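PDB 3ZGH: CELL WALL surface anchor family protein from Streptococcus pneumoniae, which binds keratin 10 through a basic, beta-rich MSCRAMM-type domain, and so probably serves as an adhesin on the pneumococcal surface. Local coordinates for residues G100-P106 / V161-D167; L74-M80 / F148-G152; G108-T114 / Y153-W159. One frame throughout, in Å; residues are numbered along the deposited sequence.

Overall arrangement
Contacts 1 and 3 share strand 154-162; the 148-152 segment of contact 2 lies just before it in the chain. Contact 3 pairs the first part of this strand with strand 109-114, its centre about 8 Å from the centre of the chain. Contact 1 lies at the strand's C-terminal end, its centre about 22 Å from that of contact 3, and the 108-114/153-159 pairing is nested inside the chain loop it closes. Contact 2 is centred about 19 Å from contact 3 and touches it through F148, whose O is 3.2 Å from Y153 N, a probable hydrogen bond. Contacts 1 and 2 lie on opposite sides of the chain's centre, their centres about 38 Å apart.

Contact 1. Residues G100-P106 / V161-D167; sequences GSDLGKP and VPITGTD
L103 and I163 form a single backbone bridge, their CA atoms 4.8 Å apart, where the end of strand 154-162 runs into a loop. On one side of it G104 N donates to P162 O at 2.8 Å; on the other, T164 N reaches D102 O at 2.9 Å. Beyond the bridge a type I turn, G100 to L103, faces T166-D167, and D102 N donates to D167 O.

The two aspartates each grip the opposite segment's backbone. D102 OD2 takes the amide of D167 on its anti lone pair at 2.9 Å. D167 OD2 receives S101 N at 3.0 Å, from well above the carboxylate plane, while its OD1 is bonded to S169 OG. CG of D167 stands anti to the backbone N (chi1 176°), which carries the carboxylate to the start of the turn.

Apolar contacts flank this network: L103 CB meets V161 CG1 at 3.7 Å, and L103 CD2 lies alongside I163 CG1, with L58 of strand 57-65 touching both L103 and I163. At the domain surface, the single bridge, the type I turn and the two carboxylates fasten the loop between strands 97-99 and 109-114 to the loop leaving strand 154-162.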
loop_
_atom_site.group_PDB
_atom_site.type_symbol
_atom_site.label_atom_id
_atom_site.label_comp_id
_atom_site.label_asym_id
_atom_site.label_seq_id
_atom_site.Cartn_x
_atom_site.Cartn_y
_atom_site.Cartn_z
ATOM N N GLY A 100 0.949 -0.971 -17.151
ATOM C CA GLY A 100 1.163 -1.373 -18.525
ATOM C C GLY A 100 0.143 -0.780 -19.491
ATOM O O GLY A 100 -0.830 -0.142 -19.086
ATOM N N SER A 101 0.355 -1.047 -20.776
ATOM C CA SER A 101 -0.417 -0.445 -21.857
ATOM C C SER A 101 -1.902 -0.823 -21.932
ATOM O O SER A 101 -2.704 -0.029 -22.440
ATOM C CB SER A 101 0.254 -0.812 -23.169
ATOM O OG SER A 101 1.513 -0.181 -23.186
ATOM N N ASP A 102 -2.270 -2.002 -21.416
ATOM C CA ASP A 102 -3.668 -2.435 -21.468
ATOM C C ASP A 102 -4.311 -2.429 -20.088
ATOM O O ASP A 102 -5.061 -3.353 -19.706
ATOM C CB ASP A 102 -3.813 -3.810 -22.137
ATOM C CG ASP A 102 -3.329 -3.806 -23.571
ATOM O OD1 ASP A 102 -3.882 -3.047 -24.400
ATOM O OD2 ASP A 102 -2.384 -4.557 -23.875
ATOM N N LEU A 103 -3.989 -1.386 -19.330
ATOM C CA LEU A 103 -4.649 -1.125 -18.063
ATOM C C LEU A 103 -5.193 0.278 -18.169
ATOM O O LEU A 103 -4.518 1.171 -18.703
ATOM C CB LEU A 103 -3.670 -1.203 -16.913
ATOM C CG LEU A 103 -3.192 -2.610 -16.584
ATOM C CD1 LEU A 103 -2.105 -2.590 -15.545
ATOM C CD2 LEU A 103 -4.375 -3.458 -16.121
ATOM N N GLY A 104 -6.410 0.481 -17.686
ATOM C CA GLY A 104 -7.030 1.771 -17.845
ATOM C C GLY A 104 -6.697 2.690 -16.699
ATOM O O GLY A 104 -5.687 2.538 -15.983
ATOM N N LYS A 105 -7.603 3.625 -16.489
ATOM C CA LYS A 105 -7.416 4.645 -15.481
ATOM C C LYS A 105 -7.822 4.090 -14.122
ATOM O O LYS A 105 -8.910 3.521 -13.973
ATOM C CB LYS A 105 -8.255 5.863 -15.867
ATOM C CG LYS A 105 -8.411 6.896 -14.796
ATOM C CD LYS A 105 -9.159 8.109 -15.345
ATOM C CE LYS A 105 -9.994 8.783 -14.270
ATOM N NZ LYS A 105 -11.191 7.962 -13.910
ATOM N N PRO A 106 -6.941 4.228 -13.119
ATOM C CA PRO A 106 -7.274 3.710 -11.785
ATOM C C PRO A 106 -8.529 4.360 -11.205
ATOM O O PRO A 106 -8.821 5.515 -11.531
ATOM C CB PRO A 106 -6.070 4.115 -10.941
ATOM C CG PRO A 106 -4.967 4.351 -11.920
ATOM C CD PRO A 106 -5.605 4.852 -13.163
ATOM N N VAL A 161 -8.239 -1.215 -11.267
ATOM C CA VAL A 161 -7.728 -0.708 -12.555
ATOM C C VAL A 161 -8.328 -1.593 -13.636
ATOM O O VAL A 161 -8.151 -2.817 -13.591
ATOM C CB VAL A 161 -6.181 -0.791 -12.641
ATOM C CG1 VAL A 161 -5.692 -0.186 -13.939
ATOM C CG2 VAL A 161 -5.494 -0.069 -11.438
ATOM N N PRO A 162 -9.030 -0.990 -14.615
ATOM C CA PRO A 162 -9.641 -1.820 -15.658
ATOM C C PRO A 162 -8.587 -2.535 -16.489
ATOM O O PRO A 162 -7.522 -1.966 -16.766
ATOM C CB PRO A 162 -10.403 -0.811 -16.540
ATOM C CG PRO A 162 -10.551 0.441 -15.686
ATOM C CD PRO A 162 -9.369 0.443 -14.748
ATOM N N ILE A 163 -8.900 -3.758 -16.914
ATOM C CA ILE A 163 -8.067 -4.506 -17.851
ATOM C C ILE A 163 -8.677 -4.376 -19.253
ATOM O O ILE A 163 -9.870 -4.657 -19.456
ATOM C CB ILE A 163 -7.995 -5.996 -17.442
ATOM C CG1 ILE A 163 -7.216 -6.138 -16.118
ATOM C CG2 ILE A 163 -7.357 -6.869 -18.565
ATOM C CD1 ILE A 163 -7.380 -7.490 -15.433
ATOM N N THR A 164 -7.862 -3.985 -20.235
ATOM C CA THR A 164 -8.376 -3.704 -21.570
ATOM C C THR A 164 -7.688 -4.537 -22.637
ATOM O O THR A 164 -7.933 -4.354 -23.841
ATOM C CB THR A 164 -8.191 -2.200 -21.930
ATOM O OG1 THR A 164 -6.788 -1.892 -22.025
ATOM C CG2 THR A 164 -8.843 -1.292 -20.859
ATOM N N GLY A 165 -6.842 -5.470 -22.215
ATOM C CA GLY A 165 -6.049 -6.215 -23.178
ATOM C C GLY A 165 -5.011 -7.058 -22.462
ATOM O O GLY A 165 -5.128 -7.342 -21.270
ATOM N N THR A 166 -3.970 -7.403 -23.201
ATOM C CA THR A 166 -2.951 -8.364 -22.791
ATOM C C THR A 166 -1.872 -7.824 -21.838
ATOM O O THR A 166 -1.431 -8.516 -20.939
ATOM C CB THR A 166 -2.253 -8.862 -24.079
ATOM O OG1 THR A 166 -3.066 -9.893 -24.657
ATOM C CG2 THR A 166 -0.868 -9.397 -23.788
ATOM N N ASP A 167 -1.429 -6.593 -22.036
ATOM C CA ASP A 167 -0.335 -6.076 -21.233
ATOM C C ASP A 167 -0.848 -5.525 -19.895
ATOM O O ASP A 167 -1.156 -4.335 -19.766
ATOM C CB ASP A 167 0.484 -5.008 -22.009
ATOM C CG ASP A 167 1.585 -4.391 -21.143
ATOM O OD1 ASP A 167 1.907 -5.005 -20.092
ATOM O OD2 ASP A 167 2.119 -3.311 -21.489
#

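Contact 2. Residues L74-M80 / F148-G152; sequences LGNISSM and FAKKG
I77, M80 and L74 of a loop pack against A149 and K150 where the chain leaves a short helix, a loop-to-helix-end contact near one end of the beta domain. The helix closes in a Schellman motif: G152, at positive phi (87°), breaks the helical conformation, and its N bonds to A149 O.

The apolar groups converge on A149 and K150. CD1 of I77 sits 3.5 Å from A149 O and 4.2 Å from the methyl of A149, while M80 SD approaches that same CB at 3.9 Å. L74 spreads its two methyls over the backbone, CD1 near A149 O and CD2 3.4 Å from K150 O. Y66 also touches L74, M80 and A149.

Just before the type I turn of I77 to M80, N76 OD1 accepts S78 N in an Asx turn and also S78 OG, 2.9 Å away, so two donors hold the amide oxygen. The type I turn itself is closed by M80 N bonding to I77 O.

K150 supplies the polar link. Its aliphatic part crosses I77, with CG 4.0 Å from I77 CD1, and passes M80 CB; a bend at chi3 (87°) then brings the ammonium group up to the loop. There NZ donates to M80 O at 2.8 Å, approaching nearly in line with the carbonyl bond (C=O...N angle 164°).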
loop_
_atom_site.group_PDB
_atom_site.type_symbol
_atom_site.label_atom_id
_atom_site.label_comp_id
_atom_site.label_asym_id
_atom_site.label_seq_id
_atom_site.Cartn_x
_atom_site.Cartn_y
_atom_site.Cartn_z
ATOM N N LEU A 74 2.859 -8.454 16.342
ATOM C CA LEU A 74 3.251 -7.054 16.374
ATOM C C LEU A 74 4.664 -6.939 16.963
ATOM O O LEU A 74 4.934 -7.501 18.019
ATOM C CB LEU A 74 2.269 -6.260 17.262
ATOM C CG LEU A 74 2.530 -4.770 17.444
ATOM C CD1 LEU A 74 2.538 -4.012 16.091
ATOM C CD2 LEU A 74 1.479 -4.142 18.373
ATOM N N GLY A 75 5.543 -6.187 16.296
ATOM C CA GLY A 75 6.857 -5.886 16.843
ATOM C C GLY A 75 6.731 -5.085 18.137
ATOM O O GLY A 75 5.650 -4.619 18.492
ATOM N N ASN A 76 7.828 -4.928 18.863
ATOM C CA ASN A 76 7.782 -4.216 20.120
ATOM C C ASN A 76 7.786 -2.712 19.880
ATOM O O ASN A 76 8.845 -2.100 19.704
ATOM C CB ASN A 76 8.974 -4.599 20.999
ATOM C CG ASN A 76 8.960 -3.865 22.335
ATOM O OD1 ASN A 76 7.930 -3.296 22.743
ATOM N ND2 ASN A 76 10.101 -3.866 23.021
ATOM N N ILE A 77 6.602 -2.105 19.853
ATOM C CA ILE A 77 6.518 -0.661 19.679
ATOM C C ILE A 77 5.857 -0.042 20.909
ATOM O O ILE A 77 5.169 0.976 20.820
ATOM C CB ILE A 77 5.740 -0.297 18.417
ATOM C CG1 ILE A 77 4.378 -0.980 18.396
ATOM C CG2 ILE A 77 6.527 -0.715 17.165
ATOM C CD1 ILE A 77 3.471 -0.492 17.245
ATOM N N SER A 78 6.080 -0.664 22.065
ATOM C CA SER A 78 5.402 -0.249 23.278
ATOM C C SER A 78 5.796 1.185 23.648
ATOM O O SER A 78 5.066 1.860 24.353
ATOM C CB SER A 78 5.706 -1.223 24.431
ATOM O OG SER A 78 7.105 -1.331 24.655
ATOM N N SER A 79 6.936 1.657 23.161
ATOM C CA SER A 79 7.350 3.011 23.486
ATOM C C SER A 79 6.867 4.047 22.439
ATOM O O SER A 79 7.188 5.236 22.533
ATOM C CB SER A 79 8.871 3.077 23.662
ATOM O OG SER A 79 9.532 3.154 22.421
ATOM N N MET A 80 6.090 3.597 21.457
ATOM C CA MET A 80 5.583 4.513 20.439
ATOM C C MET A 80 4.605 5.472 21.085
ATOM O O MET A 80 3.728 5.073 21.833
ATOM C CB MET A 80 4.903 3.753 19.286
ATOM C CG MET A 80 4.419 4.664 18.158
ATOM S SD MET A 80 3.710 3.702 16.843
ATOM C CE MET A 80 5.132 2.952 16.057
ATOM N N PHE A 148 -3.361 3.540 17.204
ATOM C CA PHE A 148 -3.856 2.443 16.358
ATOM C C PHE A 148 -2.731 1.430 16.028
ATOM O O PHE A 148 -2.939 0.201 16.076
ATOM C CB PHE A 148 -4.461 2.979 15.048
ATOM C CG PHE A 148 -5.866 3.563 15.190
ATOM C CD1 PHE A 148 -6.770 3.060 16.119
ATOM C CD2 PHE A 148 -6.283 4.601 14.355
ATOM C CE1 PHE A 148 -8.058 3.581 16.204
ATOM C CE2 PHE A 148 -7.556 5.125 14.448
ATOM C CZ PHE A 148 -8.449 4.620 15.377
ATOM N N ALA A 149 -1.556 1.938 15.665
ATOM C CA ALA A 149 -0.422 1.074 15.299
ATOM C C ALA A 149 -0.144 0.094 16.437
ATOM O O ALA A 149 0.149 -1.078 16.215
ATOM C CB ALA A 149 0.808 1.928 15.015
ATOM N N LYS A 150 -0.283 0.578 17.668
ATOM C CA LYS A 150 0.055 -0.206 18.845
ATOM C C LYS A 150 -0.987 -1.278 19.163
ATOM O O LYS A 150 -0.729 -2.176 19.976
ATOM C CB LYS A 150 0.242 0.708 20.051
ATOM C CG LYS A 150 1.458 1.603 19.955
ATOM C CD LYS A 150 1.384 2.756 20.974
ATOM C CE LYS A 150 1.950 2.341 22.307
ATOM N NZ LYS A 150 1.970 3.489 23.268
ATOM N N LYS A 151 -2.155 -1.183 18.535
ATOM C CA LYS A 151 -3.156 -2.231 18.637
ATOM C C LYS A 151 -2.959 -3.286 17.537
ATOM O O LYS A 151 -3.737 -4.226 17.442
ATOM C CB LYS A 151 -4.575 -1.650 18.523
ATOM C CG LYS A 151 -5.024 -0.743 19.734
ATOM C CD LYS A 151 -6.430 -0.197 19.486
ATOM C CE LYS A 151 -6.865 0.849 20.526
ATOM N NZ LYS A 151 -7.111 0.259 21.872
ATOM N N GLY A 152 -1.946 -3.132 16.695
ATOM C CA GLY A 152 -1.747 -4.101 15.614
ATOM C C GLY A 152 -2.545 -3.727 14.373
ATOM O O GLY A 152 -2.754 -4.564 13.504
#

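Contact 3. Residues G108-T114 / Y153-W159; sequences GVKNYIT and YGLTSSW
K110-S158, Y112-T156 and T114-G154 are antiparallel hydrogen-bonded pairs, each with two N-H...O bonds; N111-S157 and I113-L155 are the non-hydrogen-bonded pairs between them. The axes of strands 109-114 and 154-159 come within 4.5 Å, their directions 159° apart. CA-H...O contacts supplement the ladder, as from S157 CA to K110 O at 3.0 Å.

Side-chain hydrogen bonds lie on both faces. On the face of N111, I113, L155 and S157, S157 OG donates to N111 OD1 at 2.7 Å, almost head-on to the amide carbonyl, and is also bonded to N88 ND2. N111 ND2 bonds to N125 O and S127 OG on the neighbouring strand 120-131, so both ends of this buried amide are engaged. On the other face, T114 OG1 and T156 OG1 share a hydrogen bond of 2.9 Å, and T156 OG1 continues to T63 OG1 of strand 57-65. A water bridges Y112 OH and S158 OG.

The Y112 ring folds back over its cross-strand partner: chi1 of 47° sets CG between the backbone N and carbonyl carbon, and the ring covers T156 in a CH-pi contact, CB 4.2 Å from the centroid and 18° off the normal. S158 OG lies at the ring edge.

Apolar contacts occur at both ends of the ladder. I113 CD1 meets L155 CD1 at 3.9 Å and I113 CG2 touches Y153 CD2 at 3.7 Å; V109 lies beside W159, whose indole stacks on F60.

Such alternating pairs are typical of an antiparallel beta sheet, and this one joins strands 109-114 and 154-162 in the middle of the domain's large sheet.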
loop_
_atom_site.group_PDB
_atom_site.type_symbol
_atom_site.label_atom_id
_atom_site.label_comp_id
_atom_site.label_asym_id
_atom_site.label_seq_id
_atom_site.Cartn_x
_atom_site.Cartn_y
_atom_site.Cartn_z
ATOM N N GLY A 108 -10.807 5.714 -7.789
ATOM C CA GLY A 108 -10.488 6.364 -6.530
ATOM C C GLY A 108 -9.804 5.352 -5.608
ATOM O O GLY A 108 -9.970 4.119 -5.750
ATOM N N VAL A 109 -9.029 5.877 -4.656
ATOM C CA VAL A 109 -8.307 5.046 -3.709
ATOM C C VAL A 109 -9.028 5.134 -2.363
ATOM O O VAL A 109 -9.045 6.217 -1.728
ATOM C CB VAL A 109 -6.869 5.549 -3.563
ATOM C CG1 VAL A 109 -6.098 4.752 -2.507
ATOM C CG2 VAL A 109 -6.142 5.496 -4.908
ATOM N N LYS A 110 -9.652 4.039 -1.929
ATOM C CA LYS A 110 -10.284 4.032 -0.621
ATOM C C LYS A 110 -9.175 3.939 0.421
ATOM O O LYS A 110 -8.142 3.282 0.181
ATOM C CB LYS A 110 -11.224 2.841 -0.498
ATOM C CG LYS A 110 -12.470 2.923 -1.411
ATOM C CD LYS A 110 -13.398 1.747 -1.133
ATOM C CE LYS A 110 -14.490 1.579 -2.203
ATOM N NZ LYS A 110 -15.414 2.752 -2.309
ATOM N N ASN A 111 -9.347 4.627 1.540
ATOM C CA ASN A 111 -8.383 4.547 2.657
ATOM C C ASN A 111 -9.116 4.151 3.924
ATOM O O ASN A 111 -10.222 4.657 4.188
ATOM C CB ASN A 111 -7.740 5.913 2.899
ATOM C CG ASN A 111 -6.916 6.377 1.741
ATOM O OD1 ASN A 111 -5.913 5.765 1.415
ATOM N ND2 ASN A 111 -7.308 7.481 1.129
ATOM N N TYR A 112 -8.519 3.281 4.714
ATOM C CA TYR A 112 -9.162 2.809 5.924
ATOM C C TYR A 112 -8.159 2.194 6.870
ATOM O O TYR A 112 -7.044 1.886 6.468
ATOM C CB TYR A 112 -10.322 1.837 5.625
ATOM C CG TYR A 112 -10.075 0.729 4.648
ATOM C CD1 TYR A 112 -9.921 -0.584 5.092
ATOM C CD2 TYR A 112 -10.047 0.968 3.273
ATOM C CE1 TYR A 112 -9.696 -1.657 4.173
ATOM C CE2 TYR A 112 -9.827 -0.094 2.352
ATOM C CZ TYR A 112 -9.652 -1.401 2.822
ATOM O OH TYR A 112 -9.448 -2.462 1.954
ATOM N N ILE A 113 -8.539 2.083 8.146
ATOM C CA ILE A 113 -7.736 1.394 9.126
ATOM C C ILE A 113 -8.261 -0.034 9.193
ATOM O O ILE A 113 -9.491 -0.250 9.233
ATOM C CB ILE A 113 -7.853 2.060 10.505
ATOM C CG1 ILE A 113 -7.334 3.505 10.442
ATOM C CG2 ILE A 113 -7.093 1.254 11.573
ATOM C CD1 ILE A 113 -5.837 3.593 10.182
ATOM N N THR A 114 -7.346 -1.004 9.196
ATOM C CA THR A 114 -7.715 -2.402 9.340
ATOM C C THR A 114 -7.139 -2.973 10.608
ATOM O O THR A 114 -6.078 -2.537 11.076
ATOM C CB THR A 114 -7.205 -3.276 8.172
ATOM O OG1 THR A 114 -5.828 -2.969 7.926
ATOM C CG2 THR A 114 -8.026 -3.016 6.900
ATOM N N TYR A 153 -3.012 -2.473 14.292
ATOM C CA TYR A 153 -3.800 -2.058 13.133
ATOM C C TYR A 153 -2.904 -1.679 11.955
ATOM O O TYR A 153 -1.714 -1.370 12.128
ATOM C CB TYR A 153 -4.723 -0.888 13.458
ATOM C CG TYR A 153 -5.823 -1.202 14.462
ATOM C CD1 TYR A 153 -6.026 -2.497 14.925
ATOM C CD2 TYR A 153 -6.666 -0.202 14.929
ATOM C CE1 TYR A 153 -7.042 -2.793 15.846
ATOM C CE2 TYR A 153 -7.699 -0.479 15.850
ATOM C CZ TYR A 153 -7.869 -1.781 16.308
ATOM O OH TYR A 153 -8.866 -2.096 17.209
ATOM N N GLY A 154 -3.483 -1.675 10.762
ATOM C CA GLY A 154 -2.754 -1.223 9.588
ATOM C C GLY A 154 -3.462 -0.093 8.864
ATOM O O GLY A 154 -4.660 0.131 9.017
ATOM N N LEU A 155 -2.706 0.621 8.056
ATOM C CA LEU A 155 -3.242 1.683 7.228
ATOM C C LEU A 155 -3.334 1.117 5.814
ATOM O O LEU A 155 -2.299 0.751 5.203
ATOM C CB LEU A 155 -2.293 2.875 7.269
ATOM C CG LEU A 155 -2.684 4.094 6.436
ATOM C CD1 LEU A 155 -4.059 4.597 6.810
ATOM C CD2 LEU A 155 -1.641 5.188 6.628
ATOM N N THR A 156 -4.565 1.041 5.299
ATOM C CA THR A 156 -4.862 0.262 4.095
ATOM C C THR A 156 -5.506 1.153 3.039
ATOM O O THR A 156 -6.367 2.012 3.362
ATOM C CB THR A 156 -5.792 -0.926 4.440
ATOM O OG1 THR A 156 -5.134 -1.821 5.368
ATOM C CG2 THR A 156 -6.217 -1.712 3.180
ATOM N N SER A 157 -5.060 0.990 1.786
ATOM C CA SER A 157 -5.599 1.712 0.656
ATOM C C SER A 157 -5.958 0.668 -0.400
ATOM O O SER A 157 -5.232 -0.353 -0.544
ATOM C CB SER A 157 -4.547 2.676 0.104
ATOM O OG SER A 157 -4.211 3.729 1.031
ATOM N N SER A 158 -7.065 0.867 -1.124
ATOM C CA SER A 158 -7.407 -0.090 -2.185
ATOM C C SER A 158 -7.979 0.655 -3.366
ATOM O O SER A 158 -8.579 1.737 -3.208
ATOM C CB SER A 158 -8.419 -1.144 -1.715
ATOM O OG SER A 158 -9.625 -0.489 -1.320
ATOM N N TRP A 159 -7.789 0.078 -4.559
ATOM C CA TRP A 159 -8.273 0.695 -5.805
ATOM C C TRP A 159 -8.373 -0.416 -6.848
ATOM O O TRP A 159 -7.814 -1.516 -6.648
ATOM C CB TRP A 159 -7.340 1.812 -6.280
ATOM C CG TRP A 159 -5.935 1.380 -6.617
ATOM C CD1 TRP A 159 -5.427 1.068 -7.877
ATOM C CD2 TRP A 159 -4.853 1.211 -5.707
ATOM N NE1 TRP A 159 -4.106 0.681 -7.775
ATOM C CE2 TRP A 159 -3.729 0.764 -6.456
ATOM C CE3 TRP A 159 -4.729 1.354 -4.317
ATOM C CZ2 TRP A 159 -2.502 0.491 -5.870
ATOM C CZ3 TRP A 159 -3.493 1.077 -3.731
ATOM C CH2 TRP A 159 -2.397 0.654 -4.513
HETATM O O HOH W 1 -11.241 -2.569 -0.125
#